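Local coordinates for protein lantibiotic dehydratase (PDB 5EHK) that probably dehydrates serine and threonine residues of the NAI-107 lantibiotic precursor by tRNA-dependent glutamylation followed by glutamate elimination, at residues E175-A180 and A325-V330; E427-T432 and P646-L651; L503-V508 and F520-A525; F856-D861 and T1081-I1086. All coordinates share one frame; numbering follows the deposited sequence.

Overall arrangement
Contacts 1, 2 and 3 belong to the N-terminal lantibiotic dehydratase region and contact 4 to the C-terminal one, its centre about 66 Å from that of contact 1. All four are mainly buried, yet contact 2 lies only about 11 Å from the centre of the chain and next to the second subunit, whereas contacts 1 and 4 are each about 35 Å out, on opposite sides. No two share a helix or strand. Their chemistry follows the elements joined: apolar side chains between two helices in contact 1, leucines against a helix start in contact 2, paired backbones in contact 3, and polar and charged groups between an edge strand and a helix end in contact 4.

Contact 1: residues E175-A180 and A325-V330; sequences EWLLSA and AALREV
L327 and W176 meet midway between helices 174-185 and 318-339, with L327 CD2 lying 3.7 Å from W176 CH2. The methyl reaches the six-membered ring obliquely, and the two side chains slide past each other, each directed at the opposite helix. Such reach is needed because the short helical segments, antiparallel at 157°, come no closer than 12.2 Å between axes. With W176 CG anti to the backbone N (chi1 179°), the indole extends across this gap, and a long flat residue suits the job. The second branch of L327 points to a small residue: its CD1 is 4.1 Å from A180 CB, where the two backbones are nearest in this contact. V330, about one turn beyond L327, leans both methyls on the same corner of the ring, V330 CG2 being 4.0 Å from W176 CH2. The polar side of the indole lies elsewhere, W176 NE1 giving its hydrogen to H360 O and T356 O at the end of helix 346-359. Those bonds help fix the ring's orientation, while its hydrocarbon rim faces aliphatic groups; the helices are therefore held here by dispersion and burial, forces with little directional demand.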
loop_
_atom_site.group_PDB
_atom_site.type_symbol
_atom_site.label_atom_id
_atom_site.label_comp_id
_atom_site.label_asym_id
_atom_site.label_seq_id
_atom_site.Cartn_x
_atom_site.Cartn_y
_atom_site.Cartn_z
ATOM N N GLU A 175 -8.927 19.008 34.617
ATOM C CA GLU A 175 -9.769 19.870 33.819
ATOM C C GLU A 175 -10.435 20.888 34.734
ATOM O O GLU A 175 -10.472 22.079 34.431
ATOM C CB GLU A 175 -10.800 19.036 33.064
ATOM C CG GLU A 175 -11.365 19.733 31.855
ATOM C CD GLU A 175 -11.927 18.765 30.834
ATOM O OE1 GLU A 175 -11.441 17.617 30.794
ATOM O OE2 GLU A 175 -12.824 19.155 30.051
ATOM N N TRP A 176 -10.928 20.414 35.876
ATOM C CA TRP A 176 -11.546 21.281 36.878
ATOM C C TRP A 176 -10.545 22.304 37.426
ATOM O O TRP A 176 -10.802 23.505 37.408
ATOM C CB TRP A 176 -12.192 20.445 38.004
ATOM C CG TRP A 176 -12.834 21.268 39.099
ATOM C CD1 TRP A 176 -14.081 21.831 39.082
ATOM C CD2 TRP A 176 -12.250 21.632 40.357
ATOM N NE1 TRP A 176 -14.308 22.514 40.252
ATOM C CE2 TRP A 176 -13.197 22.411 41.047
ATOM C CE3 TRP A 176 -11.022 21.371 40.964
ATOM C CZ2 TRP A 176 -12.952 22.930 42.315
ATOM C CZ3 TRP A 176 -10.780 21.890 42.217
ATOM C CH2 TRP A 176 -11.741 22.656 42.884
ATOM N N LEU A 177 -9.410 21.825 37.917
ATOM C CA LEU A 177 -8.403 22.709 38.490
ATOM C C LEU A 177 -7.900 23.755 37.500
ATOM O O LEU A 177 -7.640 24.896 37.876
ATOM C CB LEU A 177 -7.222 21.913 39.039
ATOM C CG LEU A 177 -6.129 22.792 39.642
ATOM C CD1 LEU A 177 -6.691 23.581 40.814
ATOM C CD2 LEU A 177 -4.925 21.947 40.068
ATOM N N LEU A 178 -7.768 23.370 36.235
ATOM C CA LEU A 178 -7.268 24.301 35.234
ATOM C C LEU A 178 -8.216 25.484 34.996
ATOM O O LEU A 178 -7.757 26.606 34.778
ATOM C CB LEU A 178 -6.900 23.575 33.928
ATOM C CG LEU A 178 -5.581 22.788 34.008
ATOM C CD1 LEU A 178 -5.434 21.801 32.860
ATOM C CD2 LEU A 178 -4.372 23.711 34.100
ATOM N N SER A 179 -9.525 25.252 35.072
ATOM C CA SER A 179 -10.492 26.358 35.002
ATOM C C SER A 179 -10.197 27.462 36.015
ATOM O O SER A 179 -10.325 28.653 35.711
ATOM C CB SER A 179 -11.938 25.873 35.135
ATOM O OG SER A 179 -12.375 25.275 33.924
ATOM N N ALA A 180 -9.801 27.056 37.215
ATOM C CA ALA A 180 -9.449 27.999 38.266
ATOM C C ALA A 180 -8.074 28.639 38.053
ATOM O O ALA A 180 -7.891 29.827 38.327
ATOM C CB ALA A 180 -9.522 27.327 39.632
ATOM N N ALA A 325 -9.157 30.919 48.607
ATOM C CA ALA A 325 -9.736 30.324 49.804
ATOM C C ALA A 325 -10.690 29.184 49.430
ATOM O O ALA A 325 -10.619 28.108 50.012
ATOM C CB ALA A 325 -10.424 31.385 50.660
ATOM N N ALA A 326 -11.549 29.412 48.439
ATOM C CA ALA A 326 -12.441 28.372 47.916
ATOM C C ALA A 326 -11.721 27.085 47.441
ATOM O O ALA A 326 -12.306 25.996 47.426
ATOM C CB ALA A 326 -13.287 28.950 46.784
ATOM N N LEU A 327 -10.450 27.212 47.075
ATOM C CA LEU A 327 -9.669 26.059 46.652
ATOM C C LEU A 327 -9.042 25.356 47.848
ATOM O O LEU A 327 -9.019 24.129 47.903
ATOM C CB LEU A 327 -8.576 26.467 45.651
ATOM C CG LEU A 327 -9.004 26.787 44.212
ATOM C CD1 LEU A 327 -7.859 27.393 43.428
ATOM C CD2 LEU A 327 -9.529 25.546 43.504
ATOM N N ARG A 328 -8.566 26.130 48.821
ATOM C CA ARG A 328 -8.013 25.560 50.055
ATOM C C ARG A 328 -9.079 24.801 50.846
ATOM O O ARG A 328 -8.759 23.935 51.657
ATOM C CB ARG A 328 -7.431 26.663 50.940
ATOM C CG ARG A 328 -6.354 27.481 50.284
ATOM C CD ARG A 328 -5.707 28.443 51.257
ATOM N NE ARG A 328 -4.808 29.352 50.560
ATOM C CZ ARG A 328 -4.217 30.396 51.120
ATOM N NH1 ARG A 328 -4.412 30.667 52.404
ATOM N NH2 ARG A 328 -3.431 31.169 50.390
ATOM N N GLU A 329 -10.341 25.154 50.626
ATOM C CA GLU A 329 -11.437 24.494 51.307
ATOM C C GLU A 329 -11.583 23.103 50.729
ATOM O O GLU A 329 -11.766 22.122 51.460
ATOM C CB GLU A 329 -12.754 25.260 51.129
ATOM C CG GLU A 329 -13.821 24.867 52.170
ATOM C CD GLU A 329 -15.144 25.620 52.026
ATOM O OE1 GLU A 329 -15.135 26.846 51.779
ATOM O OE2 GLU A 329 -16.205 24.966 52.146
ATOM N N VAL A 330 -11.455 23.022 49.408
ATOM C CA VAL A 330 -11.580 21.756 48.707
ATOM C C VAL A 330 -10.425 20.860 49.096
ATOM O O VAL A 330 -10.601 19.660 49.300
ATOM C CB VAL A 330 -11.579 21.966 47.198
ATOM C CG1 VAL A 330 -11.344 20.643 46.476
ATOM C CG2 VAL A 330 -12.896 22.623 46.757
#

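Contact 2: residues E427-T432 and P646-L651; sequences ELLDDT and PNPARL
L429 lies against N647 and P648 where helix 647-656 begins, so a type I beta turn, E427 to D430, is packed on the first turn of a helix. N647 opens the helix with its side chain toward the turn, its CB 4.2 Å from L429 CD1. Both ends of its amide are engaged by the backbone of W443 and P444: N647 OD1 accepts from W443 N, and N647 ND2 donates to P444 O. The same ND2 also gives a hydrogen to a water 3.1 Å away, which makes a weak link to L429 O. An asparagine suits this place because its amide can accept from one backbone group and donate to another, tying the helix start to W443 and P444.

P648 follows. Proline suits a first helical turn, where the backbone nitrogen has no carbonyl to bond, and its ring offers a rigid apolar surface: L429 CD1 is 3.8 Å from P648 CG. A649 turns away to strand 566-572. R650 also leads off, to a salt bridge with E654 and a cation-pi contact with Y441. L651 brings the helix back to the turn. Its CG stands anti to the backbone N (chi1 -176°), which lays CD2 alongside the branch of L429, 3.8 Å from L429 CG. Just past the turn, D431 forms a salt bridge with R829 of the second subunit, placing this packing close to the dimer interface. Beside L429, the remaining touch is between methyls, L428 CD2 and L651 CD2, 4.4 Å apart.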
loop_
_atom_site.group_PDB
_atom_site.type_symbol
_atom_site.label_atom_id
_atom_site.label_comp_id
_atom_site.label_asym_id
_atom_site.label_seq_id
_atom_site.Cartn_x
_atom_site.Cartn_y
_atom_site.Cartn_z
ATOM N N GLU A 427 12.877 21.189 14.437
ATOM C CA GLU A 427 13.062 21.463 13.031
ATOM C C GLU A 427 12.718 20.207 12.227
ATOM O O GLU A 427 12.019 20.279 11.213
ATOM C CB GLU A 427 14.483 21.880 12.754
ATOM C CG GLU A 427 14.776 22.055 11.275
ATOM C CD GLU A 427 16.251 22.262 11.041
ATOM O OE1 GLU A 427 16.839 23.053 11.816
ATOM O OE2 GLU A 427 16.818 21.636 10.109
ATOM N N LEU A 428 13.193 19.056 12.701
ATOM C CA LEU A 428 12.839 17.783 12.104
ATOM C C LEU A 428 11.326 17.623 12.078
ATOM O O LEU A 428 10.777 17.186 11.084
ATOM C CB LEU A 428 13.441 16.634 12.904
ATOM C CG LEU A 428 13.227 15.258 12.281
ATOM C CD1 LEU A 428 13.985 15.154 10.971
ATOM C CD2 LEU A 428 13.614 14.155 13.231
ATOM N N LEU A 429 10.642 18.015 13.150
ATOM C CA LEU A 429 9.201 17.793 13.246
ATOM C C LEU A 429 8.377 18.798 12.446
ATOM O O LEU A 429 7.168 18.624 12.278
ATOM C CB LEU A 429 8.748 17.794 14.705
ATOM C CG LEU A 429 8.844 16.455 15.444
ATOM C CD1 LEU A 429 8.291 16.586 16.829
ATOM C CD2 LEU A 429 8.108 15.376 14.694
ATOM N N ASP A 430 9.039 19.850 11.970
ATOM C CA ASP A 430 8.391 20.897 11.191
ATOM C C ASP A 430 8.084 20.489 9.740
ATOM O O ASP A 430 8.954 20.004 9.025
ATOM C CB ASP A 430 9.262 22.144 11.194
ATOM C CG ASP A 430 8.585 23.312 10.548
ATOM O OD1 ASP A 430 7.678 23.881 11.187
ATOM O OD2 ASP A 430 8.950 23.665 9.409
ATOM N N ASP A 431 6.834 20.683 9.331
ATOM C CA ASP A 431 6.369 20.382 7.977
ATOM C C ASP A 431 7.179 21.084 6.900
ATOM O O ASP A 431 7.459 20.511 5.855
ATOM C CB ASP A 431 4.927 20.820 7.837
ATOM C CG ASP A 431 3.968 19.808 8.379
ATOM O OD1 ASP A 431 4.119 18.608 8.040
ATOM O OD2 ASP A 431 3.065 20.207 9.145
ATOM N N THR A 432 7.547 22.329 7.163
ATOM C CA THR A 432 8.215 23.146 6.180
ATOM C C THR A 432 9.720 22.949 6.142
ATOM O O THR A 432 10.313 22.858 5.056
ATOM C CB THR A 432 7.909 24.619 6.389
ATOM O OG1 THR A 432 6.488 24.803 6.526
ATOM C CG2 THR A 432 8.410 25.397 5.226
ATOM N N PRO A 646 1.386 15.643 22.611
ATOM C CA PRO A 646 1.929 16.548 21.592
ATOM C C PRO A 646 3.072 15.860 20.852
ATOM O O PRO A 646 3.824 15.095 21.488
ATOM C CB PRO A 646 2.430 17.764 22.417
ATOM C CG PRO A 646 2.470 17.312 23.835
ATOM C CD PRO A 646 1.394 16.248 23.957
ATOM N N ASN A 647 3.184 16.094 19.540
ATOM C CA ASN A 647 4.171 15.381 18.720
ATOM C C ASN A 647 5.611 15.289 19.248
ATOM O O ASN A 647 6.194 14.203 19.251
ATOM C CB ASN A 647 4.162 15.863 17.264
ATOM C CG ASN A 647 2.891 15.491 16.537
ATOM O OD1 ASN A 647 2.119 14.644 17.000
ATOM N ND2 ASN A 647 2.659 16.125 15.388
ATOM N N PRO A 648 6.184 16.403 19.712
ATOM C CA PRO A 648 7.573 16.250 20.149
ATOM C C PRO A 648 7.701 15.282 21.317
ATOM O O PRO A 648 8.656 14.496 21.373
ATOM C CB PRO A 648 7.962 17.670 20.585
ATOM C CG PRO A 648 7.026 18.558 19.830
ATOM C CD PRO A 648 5.740 17.804 19.729
ATOM N N ALA A 649 6.733 15.343 22.222
ATOM C CA ALA A 649 6.687 14.459 23.369
ATOM C C ALA A 649 6.617 13.031 22.881
ATOM O O ALA A 649 7.349 12.164 23.361
ATOM C CB ALA A 649 5.470 14.776 24.242
ATOM N N ARG A 650 5.714 12.780 21.935
ATOM C CA ARG A 650 5.571 11.433 21.415
ATOM C C ARG A 650 6.842 10.974 20.681
ATOM O O ARG A 650 7.201 9.790 20.726
ATOM C CB ARG A 650 4.343 11.296 20.524
ATOM C CG ARG A 650 4.316 9.926 19.852
ATOM C CD ARG A 650 3.113 9.649 19.004
ATOM N NE ARG A 650 3.318 8.366 18.366
ATOM C CZ ARG A 650 2.572 7.857 17.404
ATOM N NH1 ARG A 650 1.541 8.525 16.917
ATOM N NH2 ARG A 650 2.905 6.681 16.917
ATOM N N LEU A 651 7.534 11.900 20.020
ATOM C CA LEU A 651 8.752 11.532 19.314
ATOM C C LEU A 651 9.816 11.141 20.345
ATOM O O LEU A 651 10.551 10.159 20.148
ATOM C CB LEU A 651 9.245 12.655 18.369
ATOM C CG LEU A 651 10.482 12.333 17.510
ATOM C CD1 LEU A 651 10.239 11.145 16.631
ATOM C CD2 LEU A 651 10.943 13.476 16.636
HETATM O O HOH W 1 4.980 18.141 14.787
#

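Contact 3: residues L503-V508 and F520-A525; sequences LGVHVV and FRVVLA
V505 to V508 run antiparallel to R521 to L524 as neighbouring strands of a mixed sheet, their directions 147° apart. H506 with V523 and V508 with R521 are hydrogen-bonded pairs, V505 with L524 and V507 with V522 non-hydrogen-bonded ones. The backbone bonds are close to straight: V523 N lies 2.7 Å from H506 O at 173°, and R521 N 2.8 Å from V508 O. A further bond, A525 N to G504 O at 2.9 Å, extends the pairing past the second strand. Both strands are interior to the sheet, since 500-508 also pairs with 785-792, and 521-524 runs parallel to 685-693.

Beta-branched valines suit the extended backbone of a strand. On the face carrying V505, V507, V522 and L524, helix 380-395 packs over V522 and L524. Here V505 CG1 stands anti to its own carbonyl carbon (chi1 -65°), which sets it beside the leucine branch, 3.5 Å from L524 CD1; the two side chains point the same way. V522 CG1 crosses to V505 CB at 3.7 Å, while V522 CG2 sits at the edge of the F520 ring, in its plane. The other face holds H506, V508, R521 and V523. V508 CG2 meets the aliphatic base of R521, 3.7 Å from R521 CB, before the arginine leads away. The imidazole is held from beyond the pair, H506 ND1 hydrogen-bonding A784 O.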
loop_
_atom_site.group_PDB
_atom_site.type_symbol
_atom_site.label_atom_id
_atom_site.label_comp_id
_atom_site.label_asym_id
_atom_site.label_seq_id
_atom_site.Cartn_x
_atom_site.Cartn_y
_atom_site.Cartn_z
ATOM N N LEU A 503 4.643 -6.739 32.805
ATOM C CA LEU A 503 3.580 -7.669 32.462
ATOM C C LEU A 503 2.589 -7.589 33.603
ATOM O O LEU A 503 2.974 -7.487 34.764
ATOM C CB LEU A 503 4.128 -9.097 32.307
ATOM C CG LEU A 503 5.222 -9.260 31.246
ATOM C CD1 LEU A 503 5.876 -10.634 31.275
ATOM C CD2 LEU A 503 4.659 -8.951 29.847
ATOM N N GLY A 504 1.309 -7.594 33.288
ATOM C CA GLY A 504 0.306 -7.668 34.328
ATOM C C GLY A 504 -0.200 -9.077 34.247
ATOM O O GLY A 504 -0.453 -9.543 33.149
ATOM N N VAL A 505 -0.313 -9.774 35.373
ATOM C CA VAL A 505 -0.764 -11.167 35.335
ATOM C C VAL A 505 -1.723 -11.544 36.447
ATOM O O VAL A 505 -1.819 -10.857 37.463
ATOM C CB VAL A 505 0.403 -12.186 35.329
ATOM C CG1 VAL A 505 1.245 -12.086 34.045
ATOM C CG2 VAL A 505 1.243 -12.039 36.579
ATOM N N HIS A 506 -2.449 -12.632 36.212
ATOM C CA HIS A 506 -3.183 -13.327 37.249
ATOM C C HIS A 506 -2.307 -14.500 37.671
ATOM O O HIS A 506 -1.753 -15.219 36.820
ATOM C CB HIS A 506 -4.476 -13.915 36.685
ATOM C CG HIS A 506 -5.486 -12.896 36.253
ATOM N ND1 HIS A 506 -5.895 -11.857 37.059
ATOM C CD2 HIS A 506 -6.200 -12.788 35.104
ATOM C CE1 HIS A 506 -6.807 -11.143 36.422
ATOM N NE2 HIS A 506 -7.010 -11.686 35.233
ATOM N N VAL A 507 -2.172 -14.694 38.981
ATOM C CA VAL A 507 -1.577 -15.918 39.510
ATOM C C VAL A 507 -2.668 -16.701 40.202
ATOM O O VAL A 507 -3.354 -16.162 41.069
ATOM C CB VAL A 507 -0.452 -15.643 40.500
ATOM C CG1 VAL A 507 0.115 -16.958 40.989
ATOM C CG2 VAL A 507 0.636 -14.816 39.851
ATOM N N VAL A 508 -2.859 -17.952 39.801
ATOM C CA VAL A 508 -3.914 -18.784 40.395
ATOM C C VAL A 508 -3.446 -20.175 40.852
ATOM O O VAL A 508 -2.517 -20.760 40.289
ATOM C CB VAL A 508 -5.128 -18.932 39.478
ATOM C CG1 VAL A 508 -5.923 -17.654 39.455
ATOM C CG2 VAL A 508 -4.679 -19.359 38.094
ATOM N N PHE A 520 0.309 -24.090 40.354
ATOM C CA PHE A 520 -0.285 -22.793 40.061
ATOM C C PHE A 520 -0.217 -22.523 38.568
ATOM O O PHE A 520 0.482 -23.214 37.814
ATOM C CB PHE A 520 0.427 -21.665 40.811
ATOM C CG PHE A 520 1.813 -21.399 40.317
ATOM C CD1 PHE A 520 2.047 -20.423 39.364
ATOM C CD2 PHE A 520 2.882 -22.131 40.788
ATOM C CE1 PHE A 520 3.312 -20.195 38.898
ATOM C CE2 PHE A 520 4.155 -21.894 40.329
ATOM C CZ PHE A 520 4.370 -20.928 39.381
ATOM N N ARG A 521 -0.957 -21.509 38.150
ATOM C CA ARG A 521 -0.895 -21.039 36.786
ATOM C C ARG A 521 -0.613 -19.545 36.808
ATOM O O ARG A 521 -1.148 -18.832 37.655
ATOM C CB ARG A 521 -2.218 -21.332 36.070
ATOM C CG ARG A 521 -2.117 -22.384 34.967
ATOM C CD ARG A 521 -1.552 -23.666 35.499
ATOM N NE ARG A 521 -1.801 -24.809 34.628
ATOM C CZ ARG A 521 -1.342 -26.034 34.865
ATOM N NH1 ARG A 521 -0.623 -26.263 35.950
ATOM N NH2 ARG A 521 -1.612 -27.031 34.036
ATOM N N VAL A 522 0.248 -19.069 35.913
ATOM C CA VAL A 522 0.333 -17.620 35.661
ATOM C C VAL A 522 -0.400 -17.265 34.361
ATOM O O VAL A 522 -0.082 -17.799 33.290
ATOM C CB VAL A 522 1.772 -17.129 35.517
ATOM C CG1 VAL A 522 1.780 -15.610 35.278
ATOM C CG2 VAL A 522 2.566 -17.481 36.740
ATOM N N VAL A 523 -1.386 -16.384 34.449
ATOM C CA VAL A 523 -2.161 -16.036 33.264
ATOM C C VAL A 523 -1.883 -14.574 32.860
ATOM O O VAL A 523 -2.154 -13.650 33.639
ATOM C CB VAL A 523 -3.659 -16.269 33.512
ATOM C CG1 VAL A 523 -4.500 -15.836 32.304
ATOM C CG2 VAL A 523 -3.896 -17.723 33.826
ATOM N N LEU A 524 -1.295 -14.365 31.678
ATOM C CA LEU A 524 -1.018 -13.000 31.216
ATOM C C LEU A 524 -2.331 -12.265 31.049
ATOM O O LEU A 524 -3.210 -12.724 30.335
ATOM C CB LEU A 524 -0.259 -13.004 29.896
ATOM C CG LEU A 524 1.268 -13.045 29.966
ATOM C CD1 LEU A 524 1.764 -13.907 31.123
ATOM C CD2 LEU A 524 1.816 -13.594 28.659
ATOM N N ALA A 525 -2.464 -11.131 31.721
ATOM C CA ALA A 525 -3.747 -10.452 31.822
ATOM C C ALA A 525 -4.078 -9.739 30.523
ATOM O O ALA A 525 -3.177 -9.377 29.769
ATOM C CB ALA A 525 -3.732 -9.479 32.984
#

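Contact 4: residues F856-D861 and T1081-I1086; sequences FIRYSD and TCNRLI
R858 and N1083 join the edge strand 853-861 of an antiparallel four-stranded sheet to the last turn of helix 1068-1085, which crosses it at 81°. The close-packed part runs from F856 to R858. Because I857 and Y859 bond back to strand 864-872, the N-H and carbonyl of R858 point out from the sheet, and the N1083 carboxamide takes both: N1083 OD1 accepts from R858 N at 2.8 Å, and N1083 ND2 donates to R858 O at 2.8 Å. One asparagine side chain, with a donor and an acceptor in one plane, stands in for a further strand.

R1084 works beside it. Its CG lies over one face of the F856 ring, 4.0 Å from the centroid, a CH-pi contact. The chain then bends (chi3 -97°), returning the guanidinium to the strand, while R1084 NE forms a salt bridge with D930 of helix 920-942. R858 in turn reaches the carbonyls at the helix end, where a positive charge would suit the dipole; its NH1 is modelled too close to R1084 O for that bond's length to be trusted, but R858 NH2 also has a salt bridge with D832.

Beyond R858 the strand draws off. Y859 turns away from the helix to a cation-pi contact with R868, and S860 is exposed to solvent. Back at the packed end, R1084 NH1 donates to F856 O at 3.0 Å and 158°, the oxygen lying in the guanidinium plane while the nitrogen stands above the carbonyl plane.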
loop_
_atom_site.group_PDB
_atom_site.type_symbol
_atom_site.label_atom_id
_atom_site.label_comp_id
_atom_site.label_asym_id
_atom_site.label_seq_id
_atom_site.Cartn_x
_atom_site.Cartn_y
_atom_site.Cartn_z
ATOM N N PHE A 856 23.805 16.249 -16.459
ATOM C CA PHE A 856 22.503 15.640 -16.339
ATOM C C PHE A 856 22.582 14.448 -15.415
ATOM O O PHE A 856 23.612 13.772 -15.353
ATOM C CB PHE A 856 21.956 15.203 -17.699
ATOM C CG PHE A 856 22.403 13.828 -18.109
ATOM C CD1 PHE A 856 21.723 12.692 -17.667
ATOM C CD2 PHE A 856 23.503 13.666 -18.932
ATOM C CE1 PHE A 856 22.153 11.450 -18.017
ATOM C CE2 PHE A 856 23.919 12.418 -19.291
ATOM C CZ PHE A 856 23.246 11.307 -18.838
ATOM N N ILE A 857 21.468 14.177 -14.735
ATOM C CA ILE A 857 21.318 12.966 -13.958
ATOM C C ILE A 857 19.949 12.325 -14.268
ATOM O O ILE A 857 18.992 13.001 -14.663
ATOM C CB ILE A 857 21.431 13.210 -12.436
ATOM C CG1 ILE A 857 20.230 13.990 -11.901
ATOM C CG2 ILE A 857 22.720 13.932 -12.073
ATOM C CD1 ILE A 857 20.206 14.090 -10.400
ATOM N N ARG A 858 19.880 11.014 -14.079
ATOM C CA ARG A 858 18.645 10.269 -14.123
ATOM C C ARG A 858 18.149 10.255 -12.675
ATOM O O ARG A 858 18.904 10.002 -11.734
ATOM C CB ARG A 858 18.928 8.866 -14.665
ATOM C CG ARG A 858 19.461 8.877 -16.096
ATOM C CD ARG A 858 20.165 7.561 -16.550
ATOM N NE ARG A 858 19.604 6.987 -17.750
ATOM C CZ ARG A 858 20.246 6.729 -18.882
ATOM N NH1 ARG A 858 21.523 6.983 -19.058
ATOM N NH2 ARG A 858 19.547 6.226 -19.871
ATOM N N TYR A 859 16.888 10.601 -12.489
ATOM C CA TYR A 859 16.362 10.819 -11.159
ATOM C C TYR A 859 15.008 10.137 -11.075
ATOM O O TYR A 859 14.290 10.033 -12.069
ATOM C CB TYR A 859 16.216 12.333 -10.901
ATOM C CG TYR A 859 16.199 12.717 -9.443
ATOM C CD1 TYR A 859 17.355 13.181 -8.820
ATOM C CD2 TYR A 859 15.035 12.601 -8.674
ATOM C CE1 TYR A 859 17.366 13.531 -7.470
ATOM C CE2 TYR A 859 15.032 12.949 -7.316
ATOM C CZ TYR A 859 16.208 13.414 -6.721
ATOM O OH TYR A 859 16.243 13.769 -5.387
ATOM N N SER A 860 14.640 9.686 -9.889
ATOM C CA SER A 860 13.279 9.217 -9.692
ATOM C C SER A 860 12.647 9.911 -8.487
ATOM O O SER A 860 13.184 9.841 -7.384
ATOM C CB SER A 860 13.257 7.703 -9.525
ATOM O OG SER A 860 11.987 7.305 -9.074
ATOM N N ASP A 861 11.539 10.619 -8.700
ATOM C CA ASP A 861 10.786 11.198 -7.582
ATOM C C ASP A 861 9.388 10.603 -7.454
ATOM O O ASP A 861 9.075 9.571 -8.056
ATOM C CB ASP A 861 10.734 12.742 -7.649
ATOM C CG ASP A 861 10.074 13.286 -8.946
ATOM O OD1 ASP A 861 9.284 12.567 -9.605
ATOM O OD2 ASP A 861 10.319 14.475 -9.287
ATOM N N THR A 1081 28.464 7.851 -12.252
ATOM C CA THR A 1081 28.825 7.404 -13.586
ATOM C C THR A 1081 27.844 6.320 -13.992
ATOM O O THR A 1081 27.392 6.282 -15.133
ATOM C CB THR A 1081 30.303 6.958 -13.703
ATOM O OG1 THR A 1081 31.098 8.096 -14.055
ATOM C CG2 THR A 1081 30.486 5.963 -14.810
ATOM N N CYS A 1082 27.449 5.494 -13.038
ATOM C CA CYS A 1082 26.457 4.474 -13.314
ATOM C C CYS A 1082 25.067 5.083 -13.527
ATOM O O CYS A 1082 24.327 4.661 -14.424
ATOM C CB CYS A 1082 26.422 3.438 -12.190
ATOM S SG CYS A 1082 27.907 2.449 -12.073
ATOM N N ASN A 1083 24.727 6.078 -12.715
ATOM C CA ASN A 1083 23.463 6.760 -12.880
ATOM C C ASN A 1083 23.383 7.320 -14.289
ATOM O O ASN A 1083 22.447 7.034 -15.000
ATOM C CB ASN A 1083 23.253 7.874 -11.844
ATOM C CG ASN A 1083 21.890 8.564 -11.999
ATOM O OD1 ASN A 1083 21.787 9.642 -12.590
ATOM N ND2 ASN A 1083 20.845 7.942 -11.477
ATOM N N ARG A 1084 24.401 8.033 -14.746
ATOM C CA ARG A 1084 24.262 8.650 -16.045
ATOM C C ARG A 1084 24.149 7.639 -17.169
ATOM O O ARG A 1084 23.499 7.894 -18.170
ATOM C CB ARG A 1084 25.412 9.608 -16.319
ATOM C CG ARG A 1084 25.201 10.970 -15.740
ATOM C CD ARG A 1084 26.373 11.844 -16.060
ATOM N NE ARG A 1084 27.319 11.885 -14.956
ATOM C CZ ARG A 1084 27.169 12.665 -13.893
ATOM N NH1 ARG A 1084 26.101 13.454 -13.782
ATOM N NH2 ARG A 1084 28.086 12.653 -12.943
ATOM N N LEU A 1085 24.796 6.499 -16.998
ATOM C CA LEU A 1085 24.899 5.516 -18.060
ATOM C C LEU A 1085 23.781 4.454 -17.937
ATOM O O LEU A 1085 23.067 4.191 -18.906
ATOM C CB LEU A 1085 26.291 4.880 -18.044
ATOM C CG LEU A 1085 27.314 4.921 -19.188
ATOM C CD1 LEU A 1085 26.940 5.802 -20.349
ATOM C CD2 LEU A 1085 28.656 5.314 -18.633
ATOM N N ILE A 1086 23.569 3.895 -16.749
ATOM C CA ILE A 1086 22.551 2.844 -16.617
ATOM C C ILE A 1086 21.694 3.137 -15.405
ATOM O O ILE A 1086 21.450 4.303 -15.061
ATOM C CB ILE A 1086 23.177 1.442 -16.469
ATOM C CG1 ILE A 1086 24.174 1.427 -15.307
ATOM C CG2 ILE A 1086 23.890 1.018 -17.754
ATOM C CD1 ILE A 1086 24.722 0.080 -15.001
#